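Local coordinates for protein acetylene hydratase (Pelobacter acetylenicus, PDB 2E7Z) that catalyses the hydration of acetylene to acetaldehyde without net redox change, using a tungsten-bis(molybdopterin guanine dinucleotide) cofactor and a [4Fe-4S] cluster, at residues Arg120-Leu125 with Met502-His507; Val148-Tyr153 with Glu322-Pro327; Pro333-Gln338 with Tyr376-Phe381; His382-Phe387 with Pro467-Ile472. All blocks are in the same frame, centred on the assembly; numbering follows the deposited sequence. Where two conformers were deposited one is given.

Interaction 1 (Arg120-Leu125 with Met502-His507)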
loop_
_atom_site.group_PDB
_atom_site.type_symbol
_atom_site.label_atom_id
_atom_site.label_comp_id
_atom_site.label_asym_id
_atom_site.label_seq_id
_atom_site.Cartn_x
_atom_site.Cartn_y
_atom_site.Cartn_z
ATOM N N ARG A 120 12.697 -9.144 8.155
ATOM C CA ARG A 120 13.116 -10.074 7.098
ATOM C C ARG A 120 14.438 -10.760 7.487
ATOM O O ARG A 120 14.675 -11.893 7.098
ATOM C CB ARG A 120 13.257 -9.406 5.727
ATOM C CG ARG A 120 11.931 -8.906 5.179
ATOM C CD ARG A 120 10.895 -9.999 4.893
ATOM N NE ARG A 120 11.196 -10.965 3.821
ATOM C CZ ARG A 120 10.893 -10.753 2.546
ATOM N NH1 ARG A 120 10.430 -9.577 2.121
ATOM N NH2 ARG A 120 11.167 -11.728 1.674
ATOM N N ARG A 121 15.284 -10.070 8.273
ATOM C CA ARG A 121 16.492 -10.694 8.814
ATOM C C ARG A 121 16.138 -11.990 9.535
ATOM O O ARG A 121 16.699 -13.060 9.274
ATOM C CB ARG A 121 17.230 -9.711 9.697
ATOM C CG ARG A 121 18.588 -10.164 10.230
ATOM C CD ARG A 121 19.130 -9.046 11.096
ATOM N NE ARG A 121 20.488 -9.292 11.591
ATOM C CZ ARG A 121 21.608 -8.882 10.978
ATOM N NH1 ARG A 121 21.542 -8.204 9.822
ATOM N NH2 ARG A 121 22.809 -9.163 11.514
ATOM N N PHE A 122 15.193 -11.891 10.461
ATOM C CA PHE A 122 14.719 -13.051 11.191
ATOM C C PHE A 122 14.164 -14.135 10.280
ATOM O O PHE A 122 14.540 -15.311 10.399
ATOM C CB PHE A 122 13.632 -12.592 12.194
ATOM C CG PHE A 122 12.900 -13.712 12.871
ATOM C CD1 PHE A 122 13.502 -14.427 13.901
ATOM C CD2 PHE A 122 11.601 -14.030 12.511
ATOM C CE1 PHE A 122 12.858 -15.482 14.507
ATOM C CE2 PHE A 122 10.918 -15.070 13.150
ATOM C CZ PHE A 122 11.558 -15.797 14.141
ATOM N N MET A 123 13.288 -13.750 9.347
ATOM C CA MET A 123 12.706 -14.737 8.454
ATOM C C MET A 123 13.785 -15.404 7.593
ATOM O O MET A 123 13.719 -16.611 7.364
ATOM C CB MET A 123 11.658 -14.112 7.540
ATOM C CG MET A 123 10.439 -13.620 8.326
ATOM S SD MET A 123 9.139 -13.029 7.189
ATOM C CE MET A 123 8.527 -14.613 6.543
ATOM N N ASN A 124 14.766 -14.622 7.135
ATOM C CA ASN A 124 15.812 -15.153 6.238
ATOM C C ASN A 124 16.745 -16.088 6.964
ATOM O O ASN A 124 17.183 -17.073 6.387
ATOM C CB ASN A 124 16.523 -13.983 5.558
ATOM C CG ASN A 124 15.644 -13.338 4.489
ATOM O OD1 ASN A 124 14.739 -13.989 3.956
ATOM N ND2 ASN A 124 15.918 -12.075 4.154
ATOM N N LEU A 125 16.973 -15.827 8.250
ATOM C CA LEU A 125 17.755 -16.737 9.073
ATOM C C LEU A 125 16.970 -18.001 9.415
ATOM O O LEU A 125 17.549 -19.083 9.479
ATOM C CB LEU A 125 18.235 -16.048 10.361
ATOM C CG LEU A 125 19.264 -14.950 10.097
ATOM C CD1 LEU A 125 19.401 -14.028 11.262
ATOM C CD2 LEU A 125 20.643 -15.589 9.795
ATOM N N MET A 502 14.851 -18.740 19.172
ATOM C CA MET A 502 15.009 -19.596 17.997
ATOM C C MET A 502 16.473 -19.918 17.706
ATOM O O MET A 502 16.766 -20.557 16.698
ATOM C CB MET A 502 14.342 -18.946 16.758
ATOM C CG MET A 502 12.810 -18.702 16.931
ATOM S SD MET A 502 11.844 -20.182 17.359
ATOM C CE MET A 502 11.886 -21.089 15.782
ATOM N N GLY A 503 17.379 -19.444 18.562
ATOM C CA GLY A 503 18.810 -19.753 18.457
ATOM C C GLY A 503 19.647 -18.788 17.623
ATOM O O GLY A 503 20.781 -19.099 17.230
ATOM N N LEU A 504 19.082 -17.615 17.341
ATOM C CA LEU A 504 19.678 -16.661 16.426
ATOM C C LEU A 504 20.293 -15.418 17.098
ATOM O O LEU A 504 20.557 -14.420 16.416
ATOM C CB LEU A 504 18.626 -16.212 15.402
ATOM C CG LEU A 504 17.964 -17.327 14.594
ATOM C CD1 LEU A 504 16.825 -16.733 13.803
ATOM C CD2 LEU A 504 18.987 -18.018 13.662
ATOM N N GLU A 505 20.558 -15.476 18.405
ATOM C CA GLU A 505 21.076 -14.329 19.146
ATOM C C GLU A 505 22.299 -13.673 18.503
ATOM O O GLU A 505 22.451 -12.456 18.487
ATOM C CB GLU A 505 21.384 -14.724 20.594
ATOM C CG GLU A 505 22.504 -15.730 20.790
ATOM C CD GLU A 505 22.580 -16.206 22.242
ATOM O OE1 GLU A 505 23.640 -16.015 22.873
ATOM O OE2 GLU A 505 21.570 -16.752 22.761
ATOM N N GLU A 506 23.198 -14.487 17.964
ATOM C CA GLU A 506 24.448 -13.956 17.407
ATOM C C GLU A 506 24.218 -12.993 16.245
ATOM O O GLU A 506 25.088 -12.179 15.932
ATOM C CB GLU A 506 25.434 -15.070 17.007
ATOM C CG GLU A 506 24.936 -16.076 15.988
ATOM C CD GLU A 506 24.359 -17.341 16.624
ATOM O OE1 GLU A 506 23.221 -17.301 17.146
ATOM O OE2 GLU A 506 25.045 -18.387 16.580
ATOM N N HIS A 507 23.059 -13.107 15.599
ATOM C CA HIS A 507 22.713 -12.225 14.495
ATOM C C HIS A 507 21.933 -10.983 14.854
ATOM O O HIS A 507 21.646 -10.161 13.986
ATOM C CB HIS A 507 21.995 -12.998 13.391
ATOM C CG HIS A 507 22.959 -13.597 12.410
ATOM N ND1 HIS A 507 23.425 -14.887 12.511
ATOM C CD2 HIS A 507 23.576 -13.060 11.333
ATOM C CE1 HIS A 507 24.286 -15.126 11.532
ATOM N NE2 HIS A 507 24.408 -14.023 10.809
#
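Helix 118-126 meets the loop that leaves helix 491-501 through Arg121, Phe122 and Leu125, which face Met502, Leu504 and His507. That loop opens with a Schellman motif, Gly503 taking the positive phi, and then coils into the short 3-10 segment 505-507. The polar part of the contact is one arginine on one carbonyl. With CG anti to the backbone N (chi1 -174°) and the chain extended as far as NE, Arg121 delivers its guanidinium side-on to the loop. Arg121 NE donates to His507 O at 2.8 Å and Arg121 NH2 donates to the same His507 O at 2.9 Å. The oxygen lies close to the guanidinium plane, and because two N-H groups share it both bonds are bent, the NE one to 147° at the hydrogen. Next to this grip, Leu125 sets CD2 over one face of the His507 ring, 3.9 Å from the centroid and almost on the ring normal, a CH-pi contact, while its CD1 packs against His507 CB at 3.5 Å. Leu504 packs against the same helix face, its CD1 3.8 Å from Leu125 CB and 4.0 Å from Phe122 CD1. The edge of the Phe122 ring is met by Met502, whose CG approaches Phe122 CE1 at 4.0 Å. Beyond the contact, Arg121 NH1 reaches Ile337 O, and the Phe122 ring packs on Ile495 and Leu498 of helix 491-501. With NE and NH2 on one oxygen and NH1 on another, the guanidinium can hardly rotate, and its positive charge sits at the carbonyl end of the 3-10 turn, where it probably offsets the partial negative charge there.

Interaction 2 (Val148-Tyr153 with Glu322-Pro327)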
loop_
_atom_site.group_PDB
_atom_site.type_symbol
_atom_site.label_atom_id
_atom_site.label_comp_id
_atom_site.label_asym_id
_atom_site.label_seq_id
_atom_site.Cartn_x
_atom_site.Cartn_y
_atom_site.Cartn_z
ATOM N N VAL A 148 11.398 -2.837 -13.015
ATOM C CA VAL A 148 11.677 -3.454 -14.324
ATOM C C VAL A 148 11.793 -2.408 -15.436
ATOM O O VAL A 148 12.449 -2.644 -16.471
ATOM C CB VAL A 148 10.656 -4.550 -14.726
ATOM C CG1 VAL A 148 10.584 -5.623 -13.642
ATOM C CG2 VAL A 148 9.272 -3.971 -15.046
ATOM N N THR A 149 11.167 -1.250 -15.228
ATOM C CA THR A 149 11.154 -0.201 -16.246
ATOM C C THR A 149 12.372 0.706 -16.108
ATOM O O THR A 149 13.019 1.026 -17.107
ATOM C CB THR A 149 9.864 0.643 -16.187
ATOM O OG1 THR A 149 8.708 -0.204 -16.231
ATOM C CG2 THR A 149 9.809 1.623 -17.366
ATOM N N HIS A 150 12.681 1.129 -14.875
ATOM C CA HIS A 150 13.785 2.076 -14.667
ATOM C C HIS A 150 14.508 1.880 -13.348
ATOM O O HIS A 150 15.127 2.820 -12.835
ATOM C CB HIS A 150 13.329 3.533 -14.824
ATOM C CG HIS A 150 12.055 3.841 -14.117
ATOM N ND1 HIS A 150 11.978 3.972 -12.746
ATOM C CD2 HIS A 150 10.797 4.015 -14.583
ATOM C CE1 HIS A 150 10.729 4.230 -12.404
ATOM N NE2 HIS A 150 9.994 4.268 -13.501
ATOM N N GLY A 151 14.445 0.663 -12.813
ATOM C CA GLY A 151 15.364 0.229 -11.769
ATOM C C GLY A 151 15.086 0.628 -10.326
ATOM O O GLY A 151 15.758 0.153 -9.409
ATOM N N SER A 152 14.122 1.518 -10.146
ATOM C CA SER A 152 13.830 2.105 -8.840
ATOM C C SER A 152 12.526 2.877 -8.920
ATOM O O SER A 152 12.239 3.528 -9.945
ATOM C CB SER A 152 14.960 3.064 -8.464
ATOM O OG SER A 152 14.819 3.518 -7.132
ATOM N N TYR A 153 11.755 2.820 -7.836
ATOM C CA TYR A 153 10.483 3.509 -7.701
ATOM C C TYR A 153 10.682 5.024 -7.705
ATOM O O TYR A 153 11.601 5.535 -7.053
ATOM C CB TYR A 153 9.798 3.004 -6.424
ATOM C CG TYR A 153 8.495 3.652 -6.049
ATOM C CD1 TYR A 153 7.297 3.343 -6.716
ATOM C CD2 TYR A 153 8.446 4.569 -4.996
ATOM C CE1 TYR A 153 6.093 3.949 -6.315
ATOM C CE2 TYR A 153 7.266 5.174 -4.603
ATOM C CZ TYR A 153 6.089 4.867 -5.251
ATOM O OH TYR A 153 4.937 5.477 -4.828
ATOM N N GLU A 322 10.418 13.924 -11.755
ATOM C CA GLU A 322 10.348 12.596 -11.118
ATOM C C GLU A 322 11.747 12.190 -10.726
ATOM O O GLU A 322 12.669 12.242 -11.526
ATOM C CB GLU A 322 9.781 11.575 -12.111
ATOM C CG GLU A 322 8.334 11.808 -12.496
ATOM C CD GLU A 322 7.336 11.087 -11.602
ATOM O OE1 GLU A 322 7.749 10.297 -10.706
ATOM O OE2 GLU A 322 6.121 11.314 -11.801
ATOM N N ILE A 323 11.885 11.777 -9.466
ATOM C CA ILE A 323 13.164 11.434 -8.883
ATOM C C ILE A 323 13.209 9.922 -8.629
ATOM O O ILE A 323 12.237 9.365 -8.095
ATOM C CB ILE A 323 13.318 12.165 -7.532
ATOM C CG1 ILE A 323 13.317 13.695 -7.724
ATOM C CG2 ILE A 323 14.547 11.688 -6.804
ATOM C CD1 ILE A 323 14.285 14.224 -8.764
ATOM N N LEU A 324 14.310 9.273 -9.011
ATOM C CA LEU A 324 14.464 7.818 -8.804
ATOM C C LEU A 324 15.152 7.596 -7.464
ATOM O O LEU A 324 16.283 8.056 -7.280
ATOM C CB LEU A 324 15.259 7.181 -9.947
ATOM C CG LEU A 324 14.674 7.379 -11.339
ATOM C CD1 LEU A 324 15.508 6.615 -12.341
ATOM C CD2 LEU A 324 13.229 6.927 -11.413
ATOM N N GLY A 325 14.487 6.886 -6.543
ATOM C CA GLY A 325 14.997 6.732 -5.171
ATOM C C GLY A 325 16.139 5.739 -5.044
ATOM O O GLY A 325 16.609 5.154 -6.014
ATOM N N ALA A 326 16.587 5.556 -3.814
ATOM C CA ALA A 326 17.759 4.756 -3.517
ATOM C C ALA A 326 17.726 4.478 -2.028
ATOM O O ALA A 326 17.089 5.238 -1.284
ATOM C CB ALA A 326 19.015 5.556 -3.814
ATOM N N PRO A 327 18.492 3.469 -1.572
ATOM C CA PRO A 327 18.787 3.390 -0.135
ATOM C C PRO A 327 19.376 4.721 0.332
ATOM O O PRO A 327 20.140 5.345 -0.412
ATOM C CB PRO A 327 19.804 2.249 -0.044
ATOM C CG PRO A 327 19.523 1.380 -1.270
ATOM C CD PRO A 327 19.203 2.422 -2.339
#
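Between Gly325 and Tyr153 the backbones of these two segments are joined by a single bond, Gly325 N to Tyr153 O at 3.2 Å and nearly straight (172° at the hydrogen). The runs that touch, 150-153 and 323-326, point 80° apart and come closest at Ser152 and Leu324, whose CA atoms are 5.7 Å apart. Gly151, with positive phi, turns the chain away as it leaves helix 140-150, and the residues that follow lead into strand 154-156, the antiparallel partner of strand 322-324. The bond from Gly325 thus lies just past the end of that two-stranded sheet. Ser152 adds a side-chain bond beside it. Swung anti to the backbone N (chi1 -172°), Ser152 OG donates to Gly325 O at 2.7 Å, arriving well above the carbonyl plane. Leu324 packs on His150: its CD2 lies 3.5 Å from His150 ND1, and its CD1 3.8 Å from His150 O. ND1 of His150 also makes a weak bond to Ser152 O, which steadies the imidazole only a little. Around this, Phe317 meets the His150 ring edge-to-face, and Glu322 forms a salt bridge with Arg311 and a hydrogen bond with Ser154. Tyr153 points away from the strand, and its side chain lies about 9 Å from the tungsten. One backbone bond and one serine hydroxyl bond hold Gly325 on its N-H and its C=O. They come from the consecutive residues Tyr153 and Ser152, which gives this buried N-H and this buried C=O a partner just past the end of the sheet.

Interaction 3 (Pro333-Gln338 with Tyr376-Phe381)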
loop_
_atom_site.group_PDB
_atom_site.type_symbol
_atom_site.label_atom_id
_atom_site.label_comp_id
_atom_site.label_asym_id
_atom_site.label_seq_id
_atom_site.Cartn_x
_atom_site.Cartn_y
_atom_site.Cartn_z
ATOM N N PRO A 333 21.758 0.547 4.827
ATOM C CA PRO A 333 20.502 0.164 4.131
ATOM C C PRO A 333 19.681 -0.890 4.883
ATOM O O PRO A 333 20.213 -1.898 5.375
ATOM C CB PRO A 333 20.987 -0.354 2.756
ATOM C CG PRO A 333 22.276 0.372 2.572
ATOM C CD PRO A 333 22.926 0.375 3.955
ATOM N N ILE A 334 18.376 -0.661 4.922
ATOM C CA ILE A 334 17.460 -1.673 5.452
ATOM C C ILE A 334 17.670 -2.985 4.675
ATOM O O ILE A 334 17.649 -4.075 5.250
ATOM C CB ILE A 334 16.029 -1.178 5.318
ATOM C CG1 ILE A 334 15.768 -0.063 6.356
ATOM C CG2 ILE A 334 15.013 -2.313 5.448
ATOM C CD1 ILE A 334 14.426 0.667 6.185
ATOM N N SER A 335 17.888 -2.874 3.357
ATOM C CA SER A 335 18.082 -4.050 2.538
ATOM C C SER A 335 19.233 -4.901 3.024
ATOM O O SER A 335 19.148 -6.123 2.945
ATOM C CB SER A 335 18.401 -3.655 1.084
ATOM O OG SER A 335 17.318 -2.917 0.522
ATOM N N LYS A 336 20.297 -4.263 3.511
ATOM C CA LYS A 336 21.474 -5.005 3.969
ATOM C C LYS A 336 21.192 -5.671 5.318
ATOM O O LYS A 336 21.577 -6.809 5.555
ATOM C CB LYS A 336 22.668 -4.066 4.050
ATOM C CG LYS A 336 23.009 -3.425 2.706
ATOM C CD LYS A 336 24.429 -2.898 2.690
ATOM C CE LYS A 336 25.025 -3.008 1.294
ATOM N NZ LYS A 336 24.981 -4.403 0.794
ATOM N N ILE A 337 20.470 -4.953 6.195
ATOM C CA ILE A 337 20.069 -5.501 7.505
ATOM C C ILE A 337 19.178 -6.738 7.300
ATOM O O ILE A 337 19.265 -7.702 8.051
ATOM C CB ILE A 337 19.403 -4.402 8.405
ATOM C CG1 ILE A 337 20.474 -3.360 8.722
ATOM C CG2 ILE A 337 18.831 -5.015 9.692
ATOM C CD1 ILE A 337 19.946 -2.079 9.350
ATOM N N GLN A 338 18.361 -6.720 6.257
ATOM C CA GLN A 338 17.441 -7.834 5.978
ATOM C C GLN A 338 18.131 -9.162 5.596
ATOM O O GLN A 338 17.510 -10.206 5.700
ATOM C CB GLN A 338 16.439 -7.450 4.897
ATOM C CG GLN A 338 15.488 -6.366 5.346
ATOM C CD GLN A 338 14.509 -5.929 4.280
ATOM O OE1 GLN A 338 14.877 -5.898 3.091
ATOM N NE2 GLN A 338 13.267 -5.550 4.675
ATOM N N TYR A 376 23.214 0.564 -7.032
ATOM C CA TYR A 376 22.917 0.925 -5.638
ATOM C C TYR A 376 23.846 0.280 -4.613
ATOM O O TYR A 376 23.806 0.636 -3.428
ATOM C CB TYR A 376 21.441 0.614 -5.321
ATOM C CG TYR A 376 20.486 1.453 -6.137
ATOM C CD1 TYR A 376 20.445 2.845 -5.993
ATOM C CD2 TYR A 376 19.636 0.865 -7.078
ATOM C CE1 TYR A 376 19.614 3.614 -6.771
ATOM C CE2 TYR A 376 18.778 1.636 -7.841
ATOM C CZ TYR A 376 18.782 3.005 -7.707
ATOM O OH TYR A 376 17.939 3.767 -8.481
ATOM N N GLY A 377 24.671 -0.668 -5.047
ATOM C CA GLY A 377 25.551 -1.375 -4.132
ATOM C C GLY A 377 24.802 -2.345 -3.235
ATOM O O GLY A 377 25.313 -2.783 -2.210
ATOM N N VAL A 378 23.577 -2.676 -3.636
ATOM C CA VAL A 378 22.714 -3.571 -2.871
ATOM C C VAL A 378 22.112 -4.549 -3.862
ATOM O O VAL A 378 21.312 -4.158 -4.707
ATOM C CB VAL A 378 21.598 -2.785 -2.127
ATOM C CG1 VAL A 378 20.606 -3.722 -1.536
ATOM C CG2 VAL A 378 22.213 -1.940 -1.022
ATOM N N LYS A 379 22.503 -5.814 -3.756
ATOM C CA LYS A 379 22.044 -6.850 -4.676
ATOM C C LYS A 379 20.542 -7.063 -4.557
ATOM O O LYS A 379 19.838 -7.172 -5.565
ATOM C CB LYS A 379 22.761 -8.162 -4.402
ATOM C CG LYS A 379 22.260 -9.305 -5.268
ATOM C CD LYS A 379 23.120 -10.532 -5.079
ATOM C CE LYS A 379 22.499 -11.715 -5.764
ATOM N NZ LYS A 379 23.341 -12.913 -5.561
ATOM N N TYR A 380 20.054 -7.138 -3.317
ATOM C CA TYR A 380 18.635 -7.304 -3.045
ATOM C C TYR A 380 18.086 -5.972 -2.531
ATOM O O TYR A 380 18.053 -5.732 -1.328
ATOM C CB TYR A 380 18.400 -8.410 -2.003
ATOM C CG TYR A 380 18.795 -9.773 -2.507
ATOM C CD1 TYR A 380 17.938 -10.504 -3.324
ATOM C CD2 TYR A 380 20.039 -10.323 -2.182
ATOM C CE1 TYR A 380 18.268 -11.756 -3.764
ATOM C CE2 TYR A 380 20.401 -11.586 -2.654
ATOM C CZ TYR A 380 19.501 -12.287 -3.449
ATOM O OH TYR A 380 19.769 -13.543 -3.912
ATOM N N PHE A 381 17.650 -5.111 -3.442
ATOM C CA PHE A 381 17.230 -3.758 -3.129
ATOM C C PHE A 381 15.773 -3.899 -2.769
ATOM O O PHE A 381 14.922 -4.111 -3.616
ATOM C CB PHE A 381 17.456 -2.877 -4.366
ATOM C CG PHE A 381 16.908 -1.480 -4.272
ATOM C CD1 PHE A 381 16.702 -0.831 -3.064
ATOM C CD2 PHE A 381 16.646 -0.772 -5.453
ATOM C CE1 PHE A 381 16.199 0.469 -3.037
ATOM C CE2 PHE A 381 16.162 0.535 -5.431
ATOM C CZ PHE A 381 15.946 1.163 -4.218
#
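Ser335 carries this contact. Its CB is wedged between two parts of the loop 376-381, 3.4 Å from Val378 CG1, closer than carbons usually pack, and 3.2 Å from Tyr380 O. From CB the hydroxyl turns to lie beside the backbone N, anti to the carbonyl carbon (chi1 -61°). Ser335 OG stays near Tyr380 O, at 3.4 Å, and lies 3.7 Å from Phe381 CA and 4.2 Å from Phe381 CD1, near the plane of that ring and at its edge. The polar partners of OG are beyond the loop residues it touches, for it is hydrogen-bonded to the Glu470 carboxylate and to the backbone N of His382, the residue directly after Phe381. The serine tip thus ties the helix to the chain at His382 and to the Glu470 carboxylate. Val378 is the matching piece on the loop. While its CG1 goes to Ser335, its CG2 lies between Lys336 and Pro333, 4.3 Å from Pro333 CG. Lys336 lays its aliphatic chain over the same methyl, CE 3.8 Å from Val378 CG2, and Lys336 NZ makes a weak bond of 3.4 Å to Gly377 O; as this exposed side chain was modelled in two conformers, that end is less certain. Gly377, with positive phi, is where the chain leaves helix 369-376. The contact thus lays the short helix 334-337, begun by Pro333 at its N-cap, against the exit of helix 369-376, with helix 118-126 touching Ile337 and Gln338 and helix 513-520 packing on Ile334 and Ile337.

Interaction 4 (His382-Phe387 with Pro467-Ile472)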
loop_
_atom_site.group_PDB
_atom_site.type_symbol
_atom_site.label_atom_id
_atom_site.label_comp_id
_atom_site.label_asym_id
_atom_site.label_seq_id
_atom_site.Cartn_x
_atom_site.Cartn_y
_atom_site.Cartn_z
ATOM N N HIS A 382 15.491 -3.808 -1.467
ATOM C CA HIS A 382 14.126 -3.941 -0.937
ATOM C C HIS A 382 13.464 -2.586 -1.131
ATOM O O HIS A 382 13.350 -1.802 -0.193
ATOM C CB HIS A 382 14.174 -4.331 0.536
ATOM C CG HIS A 382 12.832 -4.607 1.120
ATOM N ND1 HIS A 382 12.097 -3.633 1.763
ATOM C CD2 HIS A 382 12.095 -5.742 1.165
ATOM C CE1 HIS A 382 10.973 -4.175 2.211
ATOM N NE2 HIS A 382 10.939 -5.447 1.848
ATOM N N ASN A 383 13.036 -2.316 -2.363
ATOM C CA ASN A 383 12.483 -1.010 -2.703
ATOM C C ASN A 383 11.011 -0.921 -2.323
ATOM O O ASN A 383 10.140 -1.527 -2.970
ATOM C CB ASN A 383 12.732 -0.813 -4.198
ATOM C CG ASN A 383 12.477 0.623 -4.710
ATOM O OD1 ASN A 383 12.367 0.799 -5.922
ATOM N ND2 ASN A 383 12.395 1.623 -3.838
ATOM N N MET A 384 10.756 -0.161 -1.249
ATOM C CA MET A 384 9.425 0.053 -0.631
ATOM C C MET A 384 8.959 -1.220 0.069
ATOM O O MET A 384 9.045 -1.297 1.300
ATOM C CB MET A 384 8.388 0.596 -1.652
ATOM C CG MET A 384 8.888 1.762 -2.549
ATOM S SD MET A 384 9.631 3.156 -1.654
ATOM C CE MET A 384 8.124 4.054 -1.192
ATOM N N GLY A 385 8.544 -2.227 -0.707
ATOM C CA GLY A 385 8.192 -3.563 -0.176
ATOM C C GLY A 385 8.534 -4.506 -1.301
ATOM O O GLY A 385 8.161 -4.227 -2.441
ATOM N N ALA A 386 9.292 -5.570 -1.024
ATOM C CA ALA A 386 9.820 -6.384 -2.109
ATOM C C ALA A 386 10.063 -7.804 -1.696
ATOM O O ALA A 386 10.193 -8.133 -0.509
ATOM C CB ALA A 386 11.137 -5.768 -2.655
ATOM N N PHE A 387 10.157 -8.641 -2.722
ATOM C CA PHE A 387 10.464 -10.077 -2.590
ATOM C C PHE A 387 9.334 -10.688 -1.777
ATOM O O PHE A 387 9.477 -11.095 -0.610
ATOM C CB PHE A 387 11.853 -10.323 -1.991
ATOM C CG PHE A 387 12.906 -9.391 -2.539
ATOM C CD1 PHE A 387 13.136 -9.323 -3.906
ATOM C CD2 PHE A 387 13.673 -8.580 -1.714
ATOM C CE1 PHE A 387 14.077 -8.454 -4.441
ATOM C CE2 PHE A 387 14.661 -7.721 -2.256
ATOM C CZ PHE A 387 14.843 -7.666 -3.629
ATOM N N PRO A 467 14.070 6.938 6.259
ATOM C CA PRO A 467 12.817 6.367 5.743
ATOM C C PRO A 467 12.639 4.879 6.035
ATOM O O PRO A 467 13.623 4.133 6.062
ATOM C CB PRO A 467 12.948 6.585 4.233
ATOM C CG PRO A 467 14.454 6.447 3.972
ATOM C CD PRO A 467 15.112 7.054 5.217
ATOM N N ASN A 468 11.389 4.463 6.256
ATOM C CA ASN A 468 11.086 3.053 6.463
ATOM C C ASN A 468 10.422 2.331 5.309
ATOM O O ASN A 468 10.074 1.150 5.407
ATOM C CB ASN A 468 10.342 2.924 7.762
ATOM C CG ASN A 468 11.249 3.292 8.925
ATOM O OD1 ASN A 468 11.062 4.315 9.597
ATOM N ND2 ASN A 468 12.306 2.504 9.096
ATOM N N TRP A 469 10.319 3.061 4.198
ATOM C CA TRP A 469 10.172 2.450 2.887
ATOM C C TRP A 469 11.459 2.797 2.164
ATOM O O TRP A 469 11.711 3.968 1.846
ATOM C CB TRP A 469 8.970 3.030 2.140
ATOM C CG TRP A 469 7.620 2.465 2.553
ATOM C CD1 TRP A 469 7.368 1.264 3.148
ATOM C CD2 TRP A 469 6.347 3.082 2.335
ATOM N NE1 TRP A 469 6.012 1.096 3.314
ATOM C CE2 TRP A 469 5.365 2.205 2.833
ATOM C CE3 TRP A 469 5.945 4.310 1.789
ATOM C CZ2 TRP A 469 4.011 2.509 2.797
ATOM C CZ3 TRP A 469 4.598 4.606 1.761
ATOM C CH2 TRP A 469 3.649 3.715 2.250
ATOM N N GLU A 470 12.285 1.782 1.949
ATOM C CA GLU A 470 13.606 2.021 1.379
ATOM C C GLU A 470 13.484 2.414 -0.070
ATOM O O GLU A 470 12.917 1.677 -0.892
ATOM C CB GLU A 470 14.480 0.794 1.582
ATOM C CG GLU A 470 15.899 0.965 1.029
ATOM C CD GLU A 470 16.995 0.475 1.975
ATOM O OE1 GLU A 470 17.281 1.174 2.970
ATOM O OE2 GLU A 470 17.603 -0.592 1.718
ATOM N N GLY A 471 14.005 3.597 -0.368
ATOM C CA GLY A 471 13.797 4.211 -1.687
ATOM C C GLY A 471 13.483 5.685 -1.496
ATOM O O GLY A 471 13.966 6.537 -2.240
ATOM N N ILE A 472 12.717 6.017 -0.464
ATOM C CA ILE A 472 12.384 7.420 -0.236
ATOM C C ILE A 472 13.691 8.188 0.002
ATOM O O ILE A 472 14.478 7.791 0.844
ATOM C CB ILE A 472 11.450 7.589 0.970
ATOM C CG1 ILE A 472 10.155 6.803 0.774
ATOM C CG2 ILE A 472 11.125 9.084 1.196
ATOM C CD1 ILE A 472 9.222 6.840 2.001
HETATM O O HOH W 1 11.452 -0.892 2.622
#
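Glu470 O receives two donors from the loop 382-387. Asn383 ND2 reaches Glu470 O at 3.0 Å, in the carbonyl plane and on a lone pair, with the oxygen also in the plane of the amide; Met384 N reaches the same Glu470 O at 2.9 Å, tilted from the carbonyl plane. Asn383 CA adds a CH contact to this oxygen. Met384, its chain folded at chi2 and chi3 (-52° and -83°), curls back so that CE touches Trp469 CB at 3.6 Å and Ile472 CG1 at 3.9 Å. A water also bridges the loops: it donates to Met384 O, accepts from Glu470 N, and lies 2.9 Å from His382 ND1 in the plane of the imidazole. These are two irregular loops of the DMSO reductase family fold, meeting close to the cofactor: the Trp469 side chain is about 4 Å from that of Asp10, the active-site residue, and about 6 Å from the tungsten. Further out, Asn383 OD1 takes a hydrogen bond from Tyr153 N, which fixes the amide so that ND2 faces Glu470. The Glu470 carboxylate, already engaged by Ser335, also accepts from Ile334 N at the start of helix 334-337, and Arg120 reaches the carbonyls of Ala386 and Phe387.

How the interactions relate
Interaction 1 is the surface contact, mixing a charged grip with leucine and aromatic packing, whereas interactions 2 and 4 are buried and rely on neutral backbone, amide and hydroxyl bonds; interaction 3 is partly buried and chiefly packing. Interactions 3 and 4 use consecutive stretches of chain, 376-381 and 382-387, and are tied by Ser335, whose OG bonds both Glu470 and His382 N. Interaction 2 joins interaction 4 again through Ala326 N and Gly471 O, and interaction 3 through a probable hydrogen bond of the Tyr376 hydroxyl with Gly325 O. Helix 118-126 of interaction 1 also reaches inward: Asn124 ND2 bonds Gln338 O. Only interactions 2 and 4 approach the tungsten site.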